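Local coordinates for protein AA9 family lytic polysaccharide monooxygenase cel61B (Hypocrea jecorina, PDB 2VTC) that cleaves cellulose oxidatively as a copper-dependent lytic polysaccharide monooxygenase, using a reducing agent and O2 or H2O2 to yield C1 or C4 oxidation products, at residues V114-E119 with P242-W247; R133-Q138 with A210-T215. All coordinates share one frame; numbering follows the deposited sequence.

Contact 1 (V114-E119 with P242-W247)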
loop_
_atom_site.group_PDB
_atom_site.type_symbol
_atom_site.label_atom_id
_atom_site.label_comp_id
_atom_site.label_asym_id
_atom_site.label_seq_id
_atom_site.Cartn_x
_atom_site.Cartn_y
_atom_site.Cartn_z
ATOM N N VAL A 114 -2.418 -3.971 4.997
ATOM C CA VAL A 114 -3.706 -3.424 4.537
ATOM C C VAL A 114 -3.542 -2.873 3.107
ATOM O O VAL A 114 -2.448 -2.425 2.727
ATOM C CB VAL A 114 -4.221 -2.291 5.482
ATOM C CG1 VAL A 114 -4.545 -2.820 6.899
ATOM C CG2 VAL A 114 -3.200 -1.136 5.571
ATOM N N THR A 115 -4.630 -2.930 2.330
ATOM C CA THR A 115 -4.651 -2.364 0.970
ATOM C C THR A 115 -5.925 -1.546 0.765
ATOM O O THR A 115 -7.018 -1.947 1.182
ATOM C CB THR A 115 -4.555 -3.460 -0.115
ATOM O OG1 THR A 115 -3.468 -4.335 0.220
ATOM C CG2 THR A 115 -4.272 -2.877 -1.497
ATOM N N TYR A 116 -5.754 -0.396 0.114
ATOM C CA TYR A 116 -6.874 0.527 -0.146
ATOM C C TYR A 116 -6.970 0.786 -1.649
ATOM O O TYR A 116 -5.995 0.565 -2.404
ATOM C CB TYR A 116 -6.639 1.874 0.558
ATOM C CG TYR A 116 -6.476 1.819 2.069
ATOM C CD1 TYR A 116 -7.553 2.049 2.923
ATOM C CD2 TYR A 116 -5.216 1.561 2.643
ATOM C CE1 TYR A 116 -7.407 1.986 4.319
ATOM C CE2 TYR A 116 -5.056 1.500 4.023
ATOM C CZ TYR A 116 -6.147 1.727 4.855
ATOM O OH TYR A 116 -5.984 1.696 6.231
ATOM N N VAL A 117 -8.129 1.302 -2.061
ATOM C CA VAL A 117 -8.328 1.774 -3.444
ATOM C C VAL A 117 -9.000 3.151 -3.441
ATOM O O VAL A 117 -9.740 3.471 -2.527
ATOM C CB VAL A 117 -9.132 0.742 -4.278
ATOM C CG1 VAL A 117 -10.527 0.549 -3.721
ATOM C CG2 VAL A 117 -9.145 1.102 -5.785
ATOM N N VAL A 118 -8.661 3.964 -4.434
ATOM C CA VAL A 118 -9.280 5.268 -4.631
ATOM C C VAL A 118 -9.537 5.470 -6.132
ATOM O O VAL A 118 -8.730 5.060 -6.981
ATOM C CB VAL A 118 -8.366 6.398 -4.149
ATOM C CG1 VAL A 118 -7.206 6.546 -5.078
ATOM C CG2 VAL A 118 -9.106 7.697 -4.113
ATOM N N GLU A 119 -10.643 6.143 -6.450
ATOM C CA GLU A 119 -10.913 6.523 -7.838
ATOM C C GLU A 119 -10.286 7.879 -8.202
ATOM O O GLU A 119 -10.159 8.769 -7.358
ATOM C CB GLU A 119 -12.426 6.524 -8.106
ATOM C CG GLU A 119 -12.755 6.637 -9.609
ATOM C CD GLU A 119 -14.257 6.646 -9.918
ATOM O OE1 GLU A 119 -15.084 6.448 -9.003
ATOM O OE2 GLU A 119 -14.580 6.857 -11.116
ATOM N N PRO A 242 -5.506 -1.206 12.271
ATOM C CA PRO A 242 -5.735 0.231 12.034
ATOM C C PRO A 242 -6.482 0.574 10.728
ATOM O O PRO A 242 -6.546 -0.241 9.798
ATOM C CB PRO A 242 -4.311 0.802 11.959
ATOM C CG PRO A 242 -3.458 -0.165 12.741
ATOM C CD PRO A 242 -4.068 -1.516 12.376
ATOM N N GLY A 243 -6.998 1.796 10.672
ATOM C CA GLY A 243 -7.668 2.287 9.467
ATOM C C GLY A 243 -9.170 2.076 9.522
ATOM O O GLY A 243 -9.687 1.419 10.403
ATOM N N PRO A 244 -9.883 2.638 8.551
ATOM C CA PRO A 244 -11.339 2.514 8.467
ATOM C C PRO A 244 -11.807 1.109 8.070
ATOM O O PRO A 244 -10.992 0.231 7.714
ATOM C CB PRO A 244 -11.708 3.547 7.399
ATOM C CG PRO A 244 -10.479 3.634 6.517
ATOM C CD PRO A 244 -9.309 3.461 7.467
ATOM N N ALA A 245 -13.123 0.914 8.124
ATOM C CA ALA A 245 -13.728 -0.405 7.920
ATOM C C ALA A 245 -13.524 -0.984 6.516
ATOM O O ALA A 245 -13.580 -0.260 5.508
ATOM C CB ALA A 245 -15.207 -0.345 8.256
ATOM N N LEU A 246 -13.299 -2.299 6.474
ATOM C CA LEU A 246 -13.209 -3.076 5.263
ATOM C C LEU A 246 -14.487 -2.923 4.436
ATOM O O LEU A 246 -15.598 -3.024 4.969
ATOM C CB LEU A 246 -12.973 -4.556 5.624
ATOM C CG LEU A 246 -12.728 -5.540 4.471
ATOM C CD1 LEU A 246 -11.465 -5.209 3.724
ATOM C CD2 LEU A 246 -12.683 -6.986 4.965
ATOM N N TRP A 247 -14.316 -2.668 3.142
ATOM C CA TRP A 247 -15.435 -2.620 2.211
ATOM C C TRP A 247 -15.617 -4.018 1.627
ATOM O O TRP A 247 -14.695 -4.528 0.978
ATOM C CB TRP A 247 -15.163 -1.599 1.106
ATOM C CG TRP A 247 -16.294 -1.399 0.151
ATOM C CD1 TRP A 247 -17.570 -1.026 0.460
ATOM C CD2 TRP A 247 -16.248 -1.532 -1.279
ATOM N NE1 TRP A 247 -18.328 -0.935 -0.686
ATOM C CE2 TRP A 247 -17.540 -1.235 -1.768
ATOM C CE3 TRP A 247 -15.248 -1.883 -2.189
ATOM C CZ2 TRP A 247 -17.853 -1.266 -3.139
ATOM C CZ3 TRP A 247 -15.557 -1.908 -3.561
ATOM C CH2 TRP A 247 -16.848 -1.607 -4.015
#
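The C-terminal tail of this AA9 beta-sandwich passes beside the sheet, and Tyr116 of strand 113-119 reaches it at Gly243 and Pro244. The tail has no regular secondary structure here and forms no hydrogen bond with the strand; the two are joined by van der Waals contact alone, most of it made by the tyrosine. With CG beside the backbone N and anti to the carbonyl carbon (chi1 -59°), the phenol ring runs out from the strand until its far end reaches the tail. There Gly243, whose positive phi (94°) favours glycine, lays its CA directly against the hydroxyl, 3.7 Å from Tyr116 OH. The pyrrolidine of Pro244 comes to the edge of the ring, near its plane, and the two side chains cross obliquely: Pro244 CD is 4.0 Å from Tyr116 CE1, with Pro244 CG also close to that carbon. Strand 113-119 lies inside its sheet, between strands 133-143 and 172-182, and its Tyr116 and Val114 side chains point out to the tail. Val114, on the same face as Tyr116, adds a looser contact, its CG1 4.4 Å from Pro242 O. The polar partner of Tyr116 OH is the hydroxyl of Tyr221, to which it is hydrogen-bonded; the Tyr221 side chain also touches Val114 and Pro242. Lys136 of the adjacent strand, against which the Tyr116 side chain packs, gives the tail a polar tie as well.

Contact 2 (R133-Q138 with A210-T215); sequences RWVKIQ and ALPAGT
Backbone hydrogen bonds join Trp134 to Thr215 in both directions, an antiparallel hydrogen-bonded pair. Trp134 N donates to Thr215 O at 2.8 Å, nearly straight at 172°, while the return bond from Thr215 N to Trp134 O (2.9 Å) is more bent. A water extends the pairing, donating to Trp134 O and lying 2.6 Å from Thr215 OG1. The Trp134 ring brings its edge to the same Thr215 O.

Side-chain to backbone bonds come from Arg133, whose guanidinium grips two successive carbonyls. Arg133 NE donates to Ala213 O (2.8 Å), which lies in the guanidinium plane; Arg133 NH2 donates to Gly214 O (3.0 Å), tilted from that plane. The bend of the arginine chain at chi3 (59°) turns the guanidinium toward the Ala213 and Gly214 carbonyls, and both nitrogens sit above the carbonyl planes of their acceptors.

Apolar contact centres on Val135. Its CG2 packs 3.8 Å from Leu211 CG and also touches the ring of Pro212, the valine and leucine lying alongside one another and pointing opposite ways. Gly214, with positive phi, lies beside Val135, its CA 3.8 Å from Val135 CG2 and 3.3 Å from Trp134 O.

Thr215 belongs to the short strand 215-216, which thus pairs along the margin of strand 133-143 as a brief antiparallel addition to the larger sheet of the AA9 beta-sandwich.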
loop_
_atom_site.group_PDB
_atom_site.type_symbol
_atom_site.label_atom_id
_atom_site.label_comp_id
_atom_site.label_asym_id
_atom_site.label_seq_id
_atom_site.Cartn_x
_atom_site.Cartn_y
_atom_site.Cartn_z
ATOM N N ARG A 133 -9.486 9.737 -2.085
ATOM C CA ARG A 133 -10.224 9.238 -0.908
ATOM C C ARG A 133 -10.216 7.722 -0.939
ATOM O O ARG A 133 -10.591 7.112 -1.925
ATOM C CB ARG A 133 -11.666 9.790 -0.847
ATOM C CG ARG A 133 -11.753 11.335 -0.913
ATOM C CD ARG A 133 -13.208 11.862 -0.851
ATOM N NE ARG A 133 -13.825 11.410 0.389
ATOM C CZ ARG A 133 -13.800 12.095 1.532
ATOM N NH1 ARG A 133 -13.271 13.312 1.569
ATOM N NH2 ARG A 133 -14.338 11.573 2.625
ATOM N N TRP A 134 -9.744 7.102 0.147
ATOM C CA TRP A 134 -9.398 5.697 0.130
ATOM C C TRP A 134 -10.427 4.803 0.789
ATOM O O TRP A 134 -11.008 5.156 1.811
ATOM C CB TRP A 134 -8.064 5.545 0.880
ATOM C CG TRP A 134 -7.010 6.358 0.223
ATOM C CD1 TRP A 134 -6.585 7.614 0.591
ATOM C CD2 TRP A 134 -6.247 5.995 -0.927
ATOM N NE1 TRP A 134 -5.613 8.065 -0.273
ATOM C CE2 TRP A 134 -5.370 7.085 -1.207
ATOM C CE3 TRP A 134 -6.234 4.869 -1.777
ATOM C CZ2 TRP A 134 -4.482 7.076 -2.288
ATOM C CZ3 TRP A 134 -5.336 4.867 -2.860
ATOM C CH2 TRP A 134 -4.478 5.974 -3.097
ATOM N N VAL A 135 -10.635 3.639 0.170
ATOM C CA VAL A 135 -11.543 2.625 0.673
ATOM C C VAL A 135 -10.759 1.338 0.941
ATOM O O VAL A 135 -10.090 0.849 0.061
ATOM C CB VAL A 135 -12.663 2.370 -0.373
ATOM C CG1 VAL A 135 -13.564 1.239 0.047
ATOM C CG2 VAL A 135 -13.486 3.657 -0.567
ATOM N N LYS A 136 -10.841 0.816 2.169
ATOM C CA LYS A 136 -10.099 -0.416 2.509
ATOM C C LYS A 136 -10.695 -1.633 1.801
ATOM O O LYS A 136 -11.892 -1.889 1.929
ATOM C CB LYS A 136 -10.118 -0.641 4.018
ATOM C CG LYS A 136 -9.241 -1.831 4.470
ATOM C CD LYS A 136 -9.368 -2.065 5.971
ATOM C CE LYS A 136 -8.369 -1.219 6.784
ATOM N NZ LYS A 136 -8.649 -1.281 8.263
ATOM N N ILE A 137 -9.863 -2.377 1.073
ATOM C CA ILE A 137 -10.326 -3.590 0.374
ATOM C C ILE A 137 -9.643 -4.886 0.841
ATOM O O ILE A 137 -10.029 -5.985 0.419
ATOM C CB ILE A 137 -10.216 -3.454 -1.179
ATOM C CG1 ILE A 137 -8.755 -3.250 -1.625
ATOM C CG2 ILE A 137 -11.145 -2.325 -1.660
ATOM C CD1 ILE A 137 -8.471 -3.625 -3.059
ATOM N N GLN A 138 -8.641 -4.751 1.706
ATOM C CA GLN A 138 -7.922 -5.905 2.269
ATOM C C GLN A 138 -7.288 -5.531 3.611
ATOM O O GLN A 138 -6.749 -4.439 3.773
ATOM C CB GLN A 138 -6.861 -6.394 1.269
ATOM C CG GLN A 138 -5.949 -7.566 1.730
ATOM C CD GLN A 138 -4.769 -7.104 2.592
ATOM O OE1 GLN A 138 -4.165 -6.037 2.360
ATOM N NE2 GLN A 138 -4.421 -7.919 3.595
ATOM N N ALA A 210 -20.345 1.728 -7.464
ATOM C CA ALA A 210 -19.437 2.852 -7.265
ATOM C C ALA A 210 -18.692 2.691 -5.941
ATOM O O ALA A 210 -19.228 2.150 -4.965
ATOM C CB ALA A 210 -20.203 4.174 -7.265
ATOM N N LEU A 211 -17.461 3.187 -5.899
ATOM C CA LEU A 211 -16.719 3.256 -4.643
ATOM C C LEU A 211 -17.414 4.268 -3.718
ATOM O O LEU A 211 -17.814 5.348 -4.179
ATOM C CB LEU A 211 -15.284 3.692 -4.952
ATOM C CG LEU A 211 -14.046 3.129 -4.256
ATOM C CD1 LEU A 211 -14.031 1.610 -4.178
ATOM C CD2 LEU A 211 -12.796 3.676 -4.937
ATOM N N PRO A 212 -17.576 3.940 -2.413
ATOM C CA PRO A 212 -18.181 4.948 -1.534
ATOM C C PRO A 212 -17.209 6.074 -1.165
ATOM O O PRO A 212 -16.082 6.095 -1.654
ATOM C CB PRO A 212 -18.565 4.150 -0.293
ATOM C CG PRO A 212 -17.512 3.087 -0.242
ATOM C CD PRO A 212 -17.250 2.702 -1.683
ATOM N N ALA A 213 -17.660 6.985 -0.310
ATOM C CA ALA A 213 -16.974 8.248 -0.069
ATOM C C ALA A 213 -15.516 8.038 0.408
ATOM O O ALA A 213 -14.616 8.783 0.026
ATOM C CB ALA A 213 -17.760 9.091 0.935
ATOM N N GLY A 214 -15.298 7.001 1.206
ATOM C CA GLY A 214 -13.931 6.693 1.666
ATOM C C GLY A 214 -13.343 7.775 2.565
ATOM O O GLY A 214 -14.071 8.637 3.093
ATOM N N THR A 215 -12.012 7.745 2.715
ATOM C CA THR A 215 -11.290 8.498 3.748
ATOM C C THR A 215 -9.994 9.116 3.172
ATOM O O THR A 215 -9.206 8.411 2.548
ATOM C CB THR A 215 -10.885 7.486 4.907
ATOM O OG1 THR A 215 -12.051 6.778 5.347
ATOM C CG2 THR A 215 -10.244 8.215 6.081
HETATM O O HOH W 1 -12.748 4.634 4.018
#

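In the fold
Contacts 1 and 2 lie side by side, their centres about 6 Å apart, and use neighbouring antiparallel strands of one sheet, 113-119 and 133-143. Along the chain, both segments of contact 2 fall between those of contact 1. Lys136 ties them together: Lys136 NZ donates hydrogen bonds to Pro242 O (2.8 Å) and Pro244 O and forms a salt bridge with Glu139, while Trp247 N probably hydrogen-bonds Lys136 O at 2.8 Å. Trp247 in turn packs on Val135. Neither contact forms the metal site: the side chain of Val114 is about 10 Å from that of Tyr195, a ligand of the catalytic copper that coordinates nickel in this crystal, and contact 2 lies away from the metal and oxygen sites.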